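Local coordinates for putative ABC type-2 transporter (Thermotoga maritima MSB8, PDB 3CNI), which probably takes part in ABC-type transport across the cell membrane, this chain being one calcium-binding domain of the longer membrane protein, at residues A14-D19 / S42-A47; G21-L26 / G65-L70; E25-A30 / E103-Q108; I80-R85 / I129-Y134. All coordinates share one frame; numbering follows the deposited sequence.

Interaction 1: residues A14-D19 / S42-A47; sequences AIVRED and SDLKEA
With chi1 at 163°, V16 turns CG1 away from its own backbone N and sets CG2 beside that N, so that both methyls reach residues 42-47: CG1 lies over the backbone of S42, CG2 over the start of the helix. L44 meets it with CG anti to the backbone N (chi1 -180°), which carries L44 CD1 to 4.0 Å from V16 CG2. A47 completes the apolar group one turn further on, A47 CB lying 3.7 Å from A14 CB. A14 and V16 thus supply one face of strand 12-17, while the CB atoms of I15 and R17 leave on the other face, where the R17 guanidinium forms a salt bridge with E28 of helix 22-32. This is the inside of a beta-alpha-beta crossover: helix 44-54 connects the parallel strands 36-41 and 58-62 and passes over strand 12-17, which lies between them in the sheet. At the end of the strand the helix gives way to its entry loop. Here S42 CB comes to 3.4 Å from R17 O, and S42 CA makes a bent CA-H...O contact with the same oxygen (angle at H 127°). E18 CG lies near S42 O at 4.1 Å, on the exposed border. The turn into the helix is capped by D43, where D43 OD1 accepts from K45 N at 3.1 Å, with the amide placed above the carboxylate plane.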
loop_
_atom_site.group_PDB
_atom_site.type_symbol
_atom_site.label_atom_id
_atom_site.label_comp_id
_atom_site.label_asym_id
_atom_site.label_seq_id
_atom_site.Cartn_x
_atom_site.Cartn_y
_atom_site.Cartn_z
ATOM N N ALA A 14 10.093 -3.181 15.041
ATOM C CA ALA A 14 10.503 -4.499 15.532
ATOM C C ALA A 14 9.987 -5.552 14.584
ATOM O O ALA A 14 8.812 -5.544 14.224
ATOM C CB ALA A 14 9.962 -4.778 16.904
ATOM N N ILE A 15 10.874 -6.466 14.192
ATOM C CA ILE A 15 10.489 -7.662 13.436
ATOM C C ILE A 15 10.570 -8.871 14.341
ATOM O O ILE A 15 11.565 -9.144 14.953
ATOM C CB ILE A 15 11.354 -7.862 12.207
ATOM C CG1 ILE A 15 11.390 -6.589 11.357
ATOM C CG2 ILE A 15 10.869 -9.103 11.351
ATOM C CD1 ILE A 15 12.685 -6.505 10.460
ATOM N N VAL A 16 9.462 -9.575 14.446
ATOM C CA VAL A 16 9.343 -10.796 15.265
ATOM C C VAL A 16 9.111 -11.970 14.283
ATOM O O VAL A 16 8.091 -12.040 13.610
ATOM C CB VAL A 16 8.127 -10.685 16.204
ATOM C CG1 VAL A 16 7.735 -12.039 16.732
ATOM C CG2 VAL A 16 8.391 -9.720 17.293
ATOM N N ARG A 17 10.096 -12.832 14.115
ATOM C CA ARG A 17 9.964 -13.920 13.128
ATOM C C ARG A 17 9.850 -15.171 13.892
ATOM O O ARG A 17 10.752 -15.513 14.605
ATOM C CB ARG A 17 11.127 -14.011 12.142
ATOM C CG ARG A 17 10.933 -15.219 11.139
ATOM C CD ARG A 17 11.874 -15.205 9.942
ATOM N NE ARG A 17 13.257 -15.027 10.342
ATOM C CZ ARG A 17 13.990 -15.947 10.900
ATOM N NH1 ARG A 17 15.235 -15.661 11.217
ATOM N NH2 ARG A 17 13.506 -17.156 11.120
ATOM N N GLU A 18 8.721 -15.837 13.730
ATOM C CA GLU A 18 8.471 -17.090 14.412
ATOM C C GLU A 18 8.668 -18.300 13.519
ATOM O O GLU A 18 8.922 -19.400 13.975
ATOM C CB GLU A 18 7.054 -17.091 14.970
ATOM C CG GLU A 18 6.869 -16.111 16.139
ATOM C CD GLU A 18 5.410 -15.983 16.605
ATOM O OE1 GLU A 18 4.459 -16.102 15.750
ATOM O OE2 GLU A 18 5.224 -15.764 17.845
ATOM N N ASP A 19 8.561 -18.045 12.233
ATOM C CA ASP A 19 8.783 -19.037 11.160
ATOM C C ASP A 19 10.281 -19.226 10.873
ATOM O O ASP A 19 11.024 -18.267 10.692
ATOM C CB ASP A 19 8.056 -18.534 9.886
ATOM C CG ASP A 19 7.804 -19.629 8.866
ATOM O OD1 ASP A 19 6.797 -20.329 8.961
ATOM O OD2 ASP A 19 8.612 -19.784 7.952
ATOM N N SER A 42 12.505 -13.642 17.756
ATOM C CA SER A 42 11.324 -14.533 17.814
ATOM C C SER A 42 10.383 -14.341 19.003
ATOM O O SER A 42 9.376 -15.055 19.154
ATOM C CB SER A 42 11.789 -16.004 17.795
ATOM O OG SER A 42 12.665 -16.353 18.863
ATOM N N ASP A 43 10.748 -13.401 19.870
ATOM C CA ASP A 43 9.987 -13.088 21.109
ATOM C C ASP A 43 9.211 -11.794 21.030
ATOM O O ASP A 43 9.784 -10.693 20.924
ATOM C CB ASP A 43 10.935 -12.997 22.291
ATOM C CG ASP A 43 10.226 -13.056 23.626
ATOM O OD1 ASP A 43 8.983 -12.978 23.725
ATOM O OD2 ASP A 43 10.955 -13.165 24.609
ATOM N N LEU A 44 7.896 -11.966 21.066
ATOM C CA LEU A 44 6.962 -10.885 20.889
ATOM C C LEU A 44 6.902 -9.976 22.115
ATOM O O LEU A 44 6.597 -8.787 21.988
ATOM C CB LEU A 44 5.562 -11.397 20.505
ATOM C CG LEU A 44 4.517 -10.278 20.298
ATOM C CD1 LEU A 44 4.756 -9.505 19.013
ATOM C CD2 LEU A 44 3.071 -10.806 20.387
ATOM N N LYS A 45 7.218 -10.519 23.284
ATOM C CA LYS A 45 7.163 -9.746 24.545
ATOM C C LYS A 45 8.337 -8.774 24.566
ATOM O O LYS A 45 8.263 -7.635 25.043
ATOM C CB LYS A 45 7.230 -10.663 25.775
ATOM C CG LYS A 45 6.005 -10.610 26.701
ATOM N N GLU A 46 9.439 -9.251 24.024
ATOM C CA GLU A 46 10.675 -8.490 23.970
ATOM C C GLU A 46 10.610 -7.453 22.834
ATOM O O GLU A 46 11.281 -6.416 22.890
ATOM C CB GLU A 46 11.858 -9.451 23.785
ATOM C CG GLU A 46 13.273 -8.810 23.683
ATOM C CD GLU A 46 13.975 -8.606 25.026
ATOM O OE1 GLU A 46 14.508 -9.588 25.590
ATOM O OE2 GLU A 46 14.000 -7.450 25.509
ATOM N N ALA A 47 9.821 -7.726 21.798
ATOM C CA ALA A 47 9.717 -6.778 20.681
ATOM C C ALA A 47 8.818 -5.648 21.164
ATOM O O ALA A 47 9.061 -4.481 20.878
ATOM C CB ALA A 47 9.174 -7.425 19.374
#

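Interaction 2: residues G21-L26 / G65-L70. With CA (calcium ion), chain C.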
loop_
_atom_site.group_PDB
_atom_site.type_symbol
_atom_site.label_atom_id
_atom_site.label_comp_id
_atom_site.label_asym_id
_atom_site.label_seq_id
_atom_site.Cartn_x
_atom_site.Cartn_y
_atom_site.Cartn_z
ATOM N N GLY A 21 11.534 -20.927 8.280
ATOM C CA GLY A 21 11.767 -21.197 6.869
ATOM C C GLY A 21 12.486 -20.091 6.136
ATOM O O GLY A 21 12.465 -18.934 6.547
ATOM N N THR A 22 13.086 -20.493 5.016
ATOM C CA THR A 22 13.939 -19.650 4.154
ATOM C C THR A 22 13.226 -18.452 3.609
ATOM O O THR A 22 13.727 -17.327 3.672
ATOM C CB THR A 22 14.616 -20.494 3.001
ATOM O OG1 THR A 22 15.515 -21.422 3.602
ATOM C CG2 THR A 22 15.428 -19.646 1.989
ATOM N N ILE A 23 12.024 -18.637 3.095
ATOM C CA ILE A 23 11.315 -17.474 2.533
ATOM C C ILE A 23 10.905 -16.479 3.666
ATOM O O ILE A 23 10.951 -15.258 3.477
ATOM C CB ILE A 23 10.137 -17.886 1.626
ATOM C CG1 ILE A 23 9.711 -16.658 0.792
ATOM C CG2 ILE A 23 8.952 -18.388 2.434
ATOM C CD1 ILE A 23 10.734 -16.364 -0.268
ATOM N N ALA A 24 10.500 -17.003 4.829
ATOM C CA ALA A 24 10.363 -16.158 6.047
ATOM C C ALA A 24 11.625 -15.377 6.340
ATOM O O ALA A 24 11.586 -14.203 6.619
ATOM C CB ALA A 24 10.054 -17.015 7.294
ATOM N N GLU A 25 12.752 -16.073 6.408
ATOM C CA GLU A 25 14.049 -15.359 6.630
ATOM C C GLU A 25 14.263 -14.211 5.655
ATOM O O GLU A 25 14.796 -13.141 5.995
ATOM C CB GLU A 25 15.228 -16.266 6.593
ATOM C CG GLU A 25 15.182 -17.285 7.672
ATOM C CD GLU A 25 16.377 -18.197 7.630
ATOM O OE1 GLU A 25 17.227 -18.002 6.737
ATOM O OE2 GLU A 25 16.482 -19.124 8.479
ATOM N N LEU A 26 13.765 -14.440 4.453
ATOM C CA LEU A 26 13.951 -13.529 3.354
ATOM C C LEU A 26 13.054 -12.306 3.476
ATOM O O LEU A 26 13.439 -11.208 3.152
ATOM C CB LEU A 26 13.664 -14.260 2.056
ATOM C CG LEU A 26 14.240 -13.656 0.805
ATOM C CD1 LEU A 26 13.581 -12.291 0.648
ATOM C CD2 LEU A 26 15.788 -13.674 0.867
ATOM N N GLY A 65 4.238 -20.801 9.907
ATOM C CA GLY A 65 3.319 -21.174 8.816
ATOM C C GLY A 65 3.434 -20.290 7.571
ATOM O O GLY A 65 2.811 -20.564 6.537
ATOM N N PHE A 66 4.249 -19.246 7.658
ATOM C CA PHE A 66 4.375 -18.269 6.569
ATOM C C PHE A 66 4.972 -18.885 5.293
ATOM O O PHE A 66 4.467 -18.681 4.171
ATOM C CB PHE A 66 5.278 -17.151 7.062
ATOM C CG PHE A 66 5.559 -16.056 6.074
ATOM C CD1 PHE A 66 4.801 -14.892 6.082
ATOM C CD2 PHE A 66 6.661 -16.116 5.247
ATOM C CE1 PHE A 66 5.122 -13.824 5.271
ATOM C CE2 PHE A 66 6.956 -15.100 4.406
ATOM C CZ PHE A 66 6.196 -13.945 4.404
ATOM N N SER A 67 6.095 -19.565 5.507
ATOM C CA SER A 67 6.898 -20.193 4.447
ATOM C C SER A 67 6.108 -21.330 3.720
ATOM O O SER A 67 6.089 -21.461 2.496
ATOM C CB SER A 67 8.208 -20.795 5.033
ATOM O OG SER A 67 9.158 -19.783 5.335
ATOM N N GLN A 68 5.477 -22.147 4.534
ATOM C CA GLN A 68 4.637 -23.226 4.077
ATOM C C GLN A 68 3.406 -22.765 3.285
ATOM O O GLN A 68 2.992 -23.388 2.310
ATOM C CB GLN A 68 4.165 -24.016 5.291
ATOM C CG GLN A 68 3.474 -25.305 4.956
ATOM C CD GLN A 68 3.091 -26.051 6.234
ATOM O OE1 GLN A 68 3.027 -25.445 7.313
ATOM N NE2 GLN A 68 2.843 -27.341 6.127
ATOM N N SER A 69 2.795 -21.684 3.724
ATOM C CA SER A 69 1.687 -21.147 2.981
ATOM C C SER A 69 2.163 -20.875 1.581
ATOM O O SER A 69 1.615 -21.392 0.642
ATOM C CB SER A 69 1.206 -19.869 3.608
ATOM O OG SER A 69 0.685 -20.188 4.858
ATOM N N LEU A 70 3.205 -20.077 1.466
ATOM C CA LEU A 70 3.701 -19.637 0.176
ATOM C C LEU A 70 4.134 -20.811 -0.711
ATOM O O LEU A 70 3.980 -20.770 -1.936
ATOM C CB LEU A 70 4.834 -18.617 0.338
ATOM C CG LEU A 70 4.434 -17.271 0.918
ATOM C CD1 LEU A 70 5.648 -16.319 1.032
ATOM C CD2 LEU A 70 3.287 -16.592 0.114
HETATM CA CA CA C . 18.233 -20.832 7.627
HETATM O O HOH W 1 15.985 -21.616 7.008
#
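G21, the N-cap residue of helix 22-32, brings G21 CA to 3.3 Å from S67 OG; with no side chain in between, the serine can come right up to the helix start. T22 faces away from helix 66-72, and its OG1 has a weak bond to a water that is bound to a calcium ion. The CB of I23 is directed toward the other helix. I23 CG1 is anti to the backbone N (chi1 -165°), which sends that arm to L70 CD1 at 4.1 Å, the two side chains crossing at about a right angle, while I23 CG2 presses on the S67 backbone with a tight 3.4 Å to S67 CA. A24 follows with the polar link of the contact: A24 N donates to S67 OG at 3.1 Å and 158°. The CA and CB of A24 also lie against the F66 ring, A24 CA 3.8 Å from F66 CD2. On the far side of the helix, E25 extends its chain outward and E25 OE2 binds the calcium ion at 2.6 Å. The axes of the short segments 22-26 and 66-70 approach to 8.5 Å at 111°, and G21, I23 and A24 meet F66, S67 and L70, all in or next to the first turns. A24 N sits ahead of the first i to i+4 bond, E25 N to G21 O, and S67 OG supplies an acceptor there. S67 OG is also hydrogen-bonded to D19 OD2, which in turn takes G21 N; a hydroxyl held between an amide and a carboxylate in this way probably fixes how the two helix starts sit against each other.

Interaction 3: residues E25-A30 / E103-Q108; sequences ELAEKA and ESLKVQ. With CA (calcium ion), chain C.
L105 carries the apolar side of the contact, meeting A27 and A30 of helix 22-32. With CG anti to the backbone N (chi1 170°) and chi2 at 61°, its CD1 is swung across to these small residues. L105 CD1 stands 3.4 Å from A30 CB, a tight fit, and 3.8 Å from A27 CA, so this one methyl rests on the helix surface where two alanines one turn apart leave the backbone accessible.

Polar groups touch here without bonding across. Q108 lays its amide alongside A30, with Q108 OE1 3.5 Å from A30 CB. The other end of that amide is turned back toward S104, where NE2 makes weak bonds to S104 O and S104 OG; these probably help to hold the OE1 side against A30. L26 CD1 lies 4.1 Å from Q108 O at the border of the contact.

Charged groups pair within their own helix. K106 NZ meets E103 OE1 at 2.9 Å as a salt bridge well away from A30.

Outside the pair, L105 also touches L127 of strand 127-135, while E103 and V107 pack on S99 and G96 of the second subunit. The arrangement is that of a helical layer over one face of an alpha/beta sheet, in which the C-terminal end of helix 89-107 meets helix 22-32 and also faces the dimer partner.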
loop_
_atom_site.group_PDB
_atom_site.type_symbol
_atom_site.label_atom_id
_atom_site.label_comp_id
_atom_site.label_asym_id
_atom_site.label_seq_id
_atom_site.Cartn_x
_atom_site.Cartn_y
_atom_site.Cartn_z
ATOM N N GLU A 25 12.752 -16.073 6.408
ATOM C CA GLU A 25 14.049 -15.359 6.630
ATOM C C GLU A 25 14.263 -14.211 5.655
ATOM O O GLU A 25 14.796 -13.141 5.995
ATOM C CB GLU A 25 15.228 -16.266 6.593
ATOM C CG GLU A 25 15.182 -17.285 7.672
ATOM C CD GLU A 25 16.377 -18.197 7.630
ATOM O OE1 GLU A 25 17.227 -18.002 6.737
ATOM O OE2 GLU A 25 16.482 -19.124 8.479
ATOM N N LEU A 26 13.765 -14.440 4.453
ATOM C CA LEU A 26 13.951 -13.529 3.354
ATOM C C LEU A 26 13.054 -12.306 3.476
ATOM O O LEU A 26 13.439 -11.208 3.152
ATOM C CB LEU A 26 13.664 -14.260 2.056
ATOM C CG LEU A 26 14.240 -13.656 0.805
ATOM C CD1 LEU A 26 13.581 -12.291 0.648
ATOM C CD2 LEU A 26 15.788 -13.674 0.867
ATOM N N ALA A 27 11.869 -12.525 4.029
ATOM C CA ALA A 27 10.953 -11.462 4.306
ATOM C C ALA A 27 11.575 -10.564 5.399
ATOM O O ALA A 27 11.632 -9.368 5.283
ATOM C CB ALA A 27 9.604 -12.022 4.752
ATOM N N GLU A 28 12.105 -11.169 6.422
ATOM C CA GLU A 28 12.707 -10.449 7.510
ATOM C C GLU A 28 13.827 -9.542 7.039
ATOM O O GLU A 28 13.961 -8.391 7.452
ATOM C CB GLU A 28 13.323 -11.439 8.483
ATOM C CG GLU A 28 13.932 -10.678 9.624
ATOM C CD GLU A 28 14.663 -11.477 10.663
ATOM O OE1 GLU A 28 14.444 -12.675 10.871
ATOM O OE2 GLU A 28 15.501 -10.852 11.300
ATOM N N LYS A 29 14.680 -10.135 6.207
ATOM C CA LYS A 29 15.808 -9.443 5.579
ATOM C C LYS A 29 15.376 -8.264 4.707
ATOM O O LYS A 29 15.961 -7.193 4.726
ATOM C CB LYS A 29 16.610 -10.400 4.696
ATOM C CG LYS A 29 17.451 -11.443 5.398
ATOM C CD LYS A 29 18.297 -12.258 4.348
ATOM C CE LYS A 29 19.682 -11.686 4.149
ATOM N NZ LYS A 29 20.489 -12.137 5.328
ATOM N N ALA A 30 14.379 -8.495 3.880
ATOM C CA ALA A 30 13.833 -7.444 3.019
ATOM C C ALA A 30 13.263 -6.258 3.872
ATOM O O ALA A 30 13.497 -5.063 3.605
ATOM C CB ALA A 30 12.745 -8.028 2.109
ATOM N N GLU A 103 4.134 -3.066 0.771
ATOM C CA GLU A 103 3.891 -3.220 -0.701
ATOM C C GLU A 103 5.187 -3.605 -1.307
ATOM O O GLU A 103 5.300 -4.512 -2.134
ATOM C CB GLU A 103 3.374 -1.935 -1.342
ATOM C CG GLU A 103 1.979 -1.592 -0.958
ATOM C CD GLU A 103 0.970 -2.624 -1.426
ATOM O OE1 GLU A 103 1.312 -3.475 -2.285
ATOM O OE2 GLU A 103 -0.165 -2.596 -0.930
ATOM N N SER A 104 6.215 -2.944 -0.855
ATOM C CA SER A 104 7.533 -3.158 -1.506
ATOM C C SER A 104 8.075 -4.570 -1.239
ATOM O O SER A 104 8.765 -5.181 -2.041
ATOM C CB SER A 104 8.488 -2.037 -1.035
ATOM O OG SER A 104 9.789 -2.416 -1.346
ATOM N N LEU A 105 7.710 -5.118 -0.105
ATOM C CA LEU A 105 8.114 -6.462 0.286
ATOM C C LEU A 105 7.503 -7.516 -0.647
ATOM O O LEU A 105 8.077 -8.561 -0.962
ATOM C CB LEU A 105 7.688 -6.733 1.733
ATOM C CG LEU A 105 7.839 -8.188 2.192
ATOM C CD1 LEU A 105 9.369 -8.726 2.142
ATOM C CD2 LEU A 105 7.147 -8.383 3.540
ATOM N N LYS A 106 6.314 -7.195 -1.130
ATOM C CA LYS A 106 5.592 -8.119 -1.949
ATOM C C LYS A 106 6.362 -8.300 -3.235
ATOM O O LYS A 106 6.459 -9.420 -3.768
ATOM C CB LYS A 106 4.239 -7.558 -2.298
ATOM C CG LYS A 106 3.273 -7.393 -1.098
ATOM C CD LYS A 106 1.976 -6.827 -1.625
ATOM C CE LYS A 106 1.009 -6.559 -0.483
ATOM N NZ LYS A 106 -0.058 -5.680 -1.004
ATOM N N VAL A 107 6.818 -7.152 -3.752
ATOM C CA VAL A 107 7.690 -7.094 -4.913
ATOM C C VAL A 107 9.037 -7.878 -4.666
ATOM O O VAL A 107 9.541 -8.621 -5.519
ATOM C CB VAL A 107 7.980 -5.581 -5.349
ATOM C CG1 VAL A 107 9.039 -5.542 -6.500
ATOM C CG2 VAL A 107 6.710 -4.873 -5.776
ATOM N N GLN A 108 9.595 -7.725 -3.477
ATOM C CA GLN A 108 10.857 -8.357 -3.156
ATOM C C GLN A 108 10.693 -9.843 -2.850
ATOM O O GLN A 108 11.679 -10.524 -2.561
ATOM C CB GLN A 108 11.582 -7.682 -1.996
ATOM C CG GLN A 108 11.989 -6.235 -2.230
ATOM C CD GLN A 108 12.503 -5.542 -0.956
ATOM O OE1 GLN A 108 13.602 -5.812 -0.499
ATOM N NE2 GLN A 108 11.687 -4.649 -0.373
HETATM CA CA CA C . 18.233 -20.832 7.627
HETATM O O HOH W 1 15.985 -21.616 7.008
#

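Interaction 4: residues I80-R85 / I129-Y134; sequences IVWYLR and IVQHTY
Five backbone hydrogen bonds zip strand 76-84 to strand 127-135. H132 is gripped at both ends, H132 N donating to I80 O at 2.8 Å and H132 O accepting from W82 N at 2.7 Å; Y134 repeats the pattern with W82 O and L84 N, and I80 N closes the row on V130 O. A side-chain bond runs beside them: W82 NE1 donates to Q131 OE1 at 2.9 Å and 148°, in the plane of the amide on a lone pair, although the indole and amide planes stand 45° apart. I80 CG2 sits over one face of the W82 ring, toward its rim.

The strands are parallel and adjacent, and helix 89-107 joins them, a beta-alpha-beta crossover inside the mixed sheet. The W82 and Q131 face looks toward the calcium site of S99 and E146, with the Q131 side chain about 5 Å from the ion.

On the opposite face Y83 and Y134 form an offset stack, centroids 4.6 Å apart and planes at 23°, with Y134 CD2 over one face of the Y83 ring. Both tyrosines hold CG anti to the carbonyl carbon, which lets them lie side by side, pointing the same way. V81 CG1 comes to the edge of the Y134 ring, 3.7 Å from Y134 CE2. Helix 44-54 covers this pair: E48 OE2 is hydrogen-bonded to Y83 OH, and K52 makes a cation-pi contact with Y134. Back beside W82, L84 CD1 touches T133 CG2 at 3.6 Å, and I80 CD1 meets I129 CG2 at 3.6 Å.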
loop_
_atom_site.group_PDB
_atom_site.type_symbol
_atom_site.label_atom_id
_atom_site.label_comp_id
_atom_site.label_asym_id
_atom_site.label_seq_id
_atom_site.Cartn_x
_atom_site.Cartn_y
_atom_site.Cartn_z
ATOM N N ILE A 80 0.788 -6.844 11.667
ATOM C CA ILE A 80 1.350 -5.567 12.140
ATOM C C ILE A 80 0.604 -5.190 13.374
ATOM O O ILE A 80 -0.615 -5.155 13.356
ATOM C CB ILE A 80 1.239 -4.392 11.096
ATOM C CG1 ILE A 80 1.577 -4.909 9.676
ATOM C CG2 ILE A 80 2.117 -3.222 11.514
ATOM C CD1 ILE A 80 1.009 -4.106 8.484
ATOM N N VAL A 81 1.346 -4.981 14.462
ATOM C CA VAL A 81 0.813 -4.382 15.692
ATOM C C VAL A 81 1.312 -2.951 15.753
ATOM O O VAL A 81 2.517 -2.690 15.750
ATOM C CB VAL A 81 1.262 -5.145 16.973
ATOM C CG1 VAL A 81 0.485 -4.677 18.190
ATOM C CG2 VAL A 81 1.109 -6.664 16.758
ATOM N N TRP A 82 0.371 -2.029 15.769
ATOM C CA TRP A 82 0.696 -0.618 15.765
ATOM C C TRP A 82 0.579 -0.029 17.122
ATOM O O TRP A 82 -0.297 -0.384 17.854
ATOM C CB TRP A 82 -0.244 0.164 14.840
ATOM C CG TRP A 82 -0.247 -0.241 13.393
ATOM C CD1 TRP A 82 -1.101 -1.140 12.784
ATOM C CD2 TRP A 82 0.560 0.313 12.356
ATOM N NE1 TRP A 82 -0.842 -1.181 11.456
ATOM C CE2 TRP A 82 0.171 -0.301 11.160
ATOM C CE3 TRP A 82 1.557 1.291 12.320
ATOM C CZ2 TRP A 82 0.764 0.018 9.927
ATOM C CZ3 TRP A 82 2.151 1.579 11.104
ATOM C CH2 TRP A 82 1.731 0.969 9.928
ATOM N N TYR A 83 1.493 0.873 17.442
ATOM C CA TYR A 83 1.525 1.545 18.748
ATOM C C TYR A 83 1.367 3.037 18.525
ATOM O O TYR A 83 2.355 3.791 18.324
ATOM C CB TYR A 83 2.816 1.269 19.507
ATOM C CG TYR A 83 2.896 -0.170 19.959
ATOM C CD1 TYR A 83 2.698 -0.509 21.296
ATOM C CD2 TYR A 83 3.115 -1.198 19.036
ATOM C CE1 TYR A 83 2.727 -1.808 21.701
ATOM C CE2 TYR A 83 3.160 -2.508 19.451
ATOM C CZ TYR A 83 2.955 -2.801 20.780
ATOM O OH TYR A 83 2.973 -4.088 21.230
ATOM N N LEU A 84 0.102 3.441 18.576
ATOM C CA LEU A 84 -0.251 4.830 18.445
ATOM C C LEU A 84 -0.323 5.482 19.817
ATOM O O LEU A 84 -0.963 4.982 20.747
ATOM C CB LEU A 84 -1.578 5.004 17.707
ATOM C CG LEU A 84 -1.694 4.307 16.358
ATOM C CD1 LEU A 84 -3.101 4.704 15.783
ATOM C CD2 LEU A 84 -0.518 4.636 15.432
ATOM N N ARG A 85 0.420 6.566 19.925
ATOM C CA ARG A 85 0.471 7.352 21.137
ATOM C C ARG A 85 0.089 8.757 20.786
ATOM O O ARG A 85 0.700 9.698 21.220
ATOM C CB ARG A 85 1.888 7.369 21.691
ATOM C CG ARG A 85 2.414 6.008 22.125
ATOM C CD ARG A 85 3.930 5.904 22.014
ATOM N NE ARG A 85 4.384 4.517 22.189
ATOM C CZ ARG A 85 4.919 3.777 21.234
ATOM N NH1 ARG A 85 5.108 4.277 20.023
ATOM N NH2 ARG A 85 5.311 2.538 21.501
ATOM N N ILE A 129 -2.430 -9.488 5.138
ATOM C CA ILE A 129 -2.076 -8.499 6.187
ATOM C C ILE A 129 -3.153 -8.330 7.260
ATOM O O ILE A 129 -4.228 -7.806 7.009
ATOM C CB ILE A 129 -1.791 -7.093 5.623
ATOM C CG1 ILE A 129 -0.764 -7.102 4.466
ATOM C CG2 ILE A 129 -1.330 -6.153 6.751
ATOM C CD1 ILE A 129 0.434 -7.955 4.698
ATOM N N VAL A 130 -2.831 -8.806 8.466
ATOM C CA VAL A 130 -3.657 -8.607 9.671
ATOM C C VAL A 130 -3.066 -7.481 10.531
ATOM O O VAL A 130 -1.872 -7.485 10.851
ATOM C CB VAL A 130 -3.756 -9.898 10.510
ATOM C CG1 VAL A 130 -4.599 -9.670 11.749
ATOM C CG2 VAL A 130 -4.326 -11.063 9.654
ATOM N N GLN A 131 -3.910 -6.518 10.918
ATOM C CA GLN A 131 -3.415 -5.346 11.652
ATOM C C GLN A 131 -4.107 -5.204 12.959
ATOM O O GLN A 131 -5.276 -5.501 13.101
ATOM C CB GLN A 131 -3.581 -4.084 10.823
ATOM C CG GLN A 131 -3.103 -4.186 9.413
ATOM C CD GLN A 131 -3.054 -2.840 8.712
ATOM O OE1 GLN A 131 -2.497 -1.892 9.210
ATOM N NE2 GLN A 131 -3.640 -2.763 7.548
ATOM N N HIS A 132 -3.321 -4.830 13.959
ATOM C CA HIS A 132 -3.784 -4.532 15.361
ATOM C C HIS A 132 -3.280 -3.204 15.771
ATOM O O HIS A 132 -2.137 -2.844 15.443
ATOM C CB HIS A 132 -3.276 -5.569 16.376
ATOM C CG HIS A 132 -3.396 -6.975 15.899
ATOM N ND1 HIS A 132 -4.586 -7.654 15.909
ATOM C CD2 HIS A 132 -2.503 -7.794 15.299
ATOM C CE1 HIS A 132 -4.415 -8.848 15.372
ATOM N NE2 HIS A 132 -3.157 -8.961 15.004
ATOM N N THR A 133 -4.127 -2.474 16.496
ATOM C CA THR A 133 -3.829 -1.108 16.907
ATOM C C THR A 133 -4.006 -0.805 18.375
ATOM O O THR A 133 -5.102 -0.912 18.959
ATOM C CB THR A 133 -4.695 -0.114 16.132
ATOM O OG1 THR A 133 -4.518 -0.355 14.734
ATOM C CG2 THR A 133 -4.303 1.333 16.445
ATOM N N TYR A 134 -2.882 -0.386 18.938
ATOM C CA TYR A 134 -2.825 0.299 20.226
ATOM C C TYR A 134 -2.995 1.785 20.030
ATOM O O TYR A 134 -2.217 2.459 19.349
ATOM C CB TYR A 134 -1.496 0.072 20.952
ATOM C CG TYR A 134 -1.349 -1.263 21.615
ATOM C CD1 TYR A 134 -1.899 -1.519 22.857
ATOM C CD2 TYR A 134 -0.640 -2.260 21.006
ATOM C CE1 TYR A 134 -1.739 -2.750 23.468
ATOM C CE2 TYR A 134 -0.476 -3.484 21.595
ATOM C CZ TYR A 134 -1.018 -3.732 22.811
ATOM O OH TYR A 134 -0.821 -4.979 23.355
#

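How the interactions relate
Interactions 1 and 4 lie on the same six-stranded sheet, with centres 14 Å apart, and both involve the face covered by helix 44-54. Interactions 2 and 3 share E25 and L26 on helix 22-32, and their centres are 11 Å apart. D19 ties interaction 1 to interaction 2, and the R17-E28 salt bridge ties it to interaction 3. Interaction 4 is in series after 1 and 2, whereas its segments alternate with those of 3, since helix 89-107 runs between its two strands. With centres 22 Å apart, interactions 2 and 4 lie on opposite sides of the chain's centre, so together the contacts span the domain, each end lying near a calcium ion.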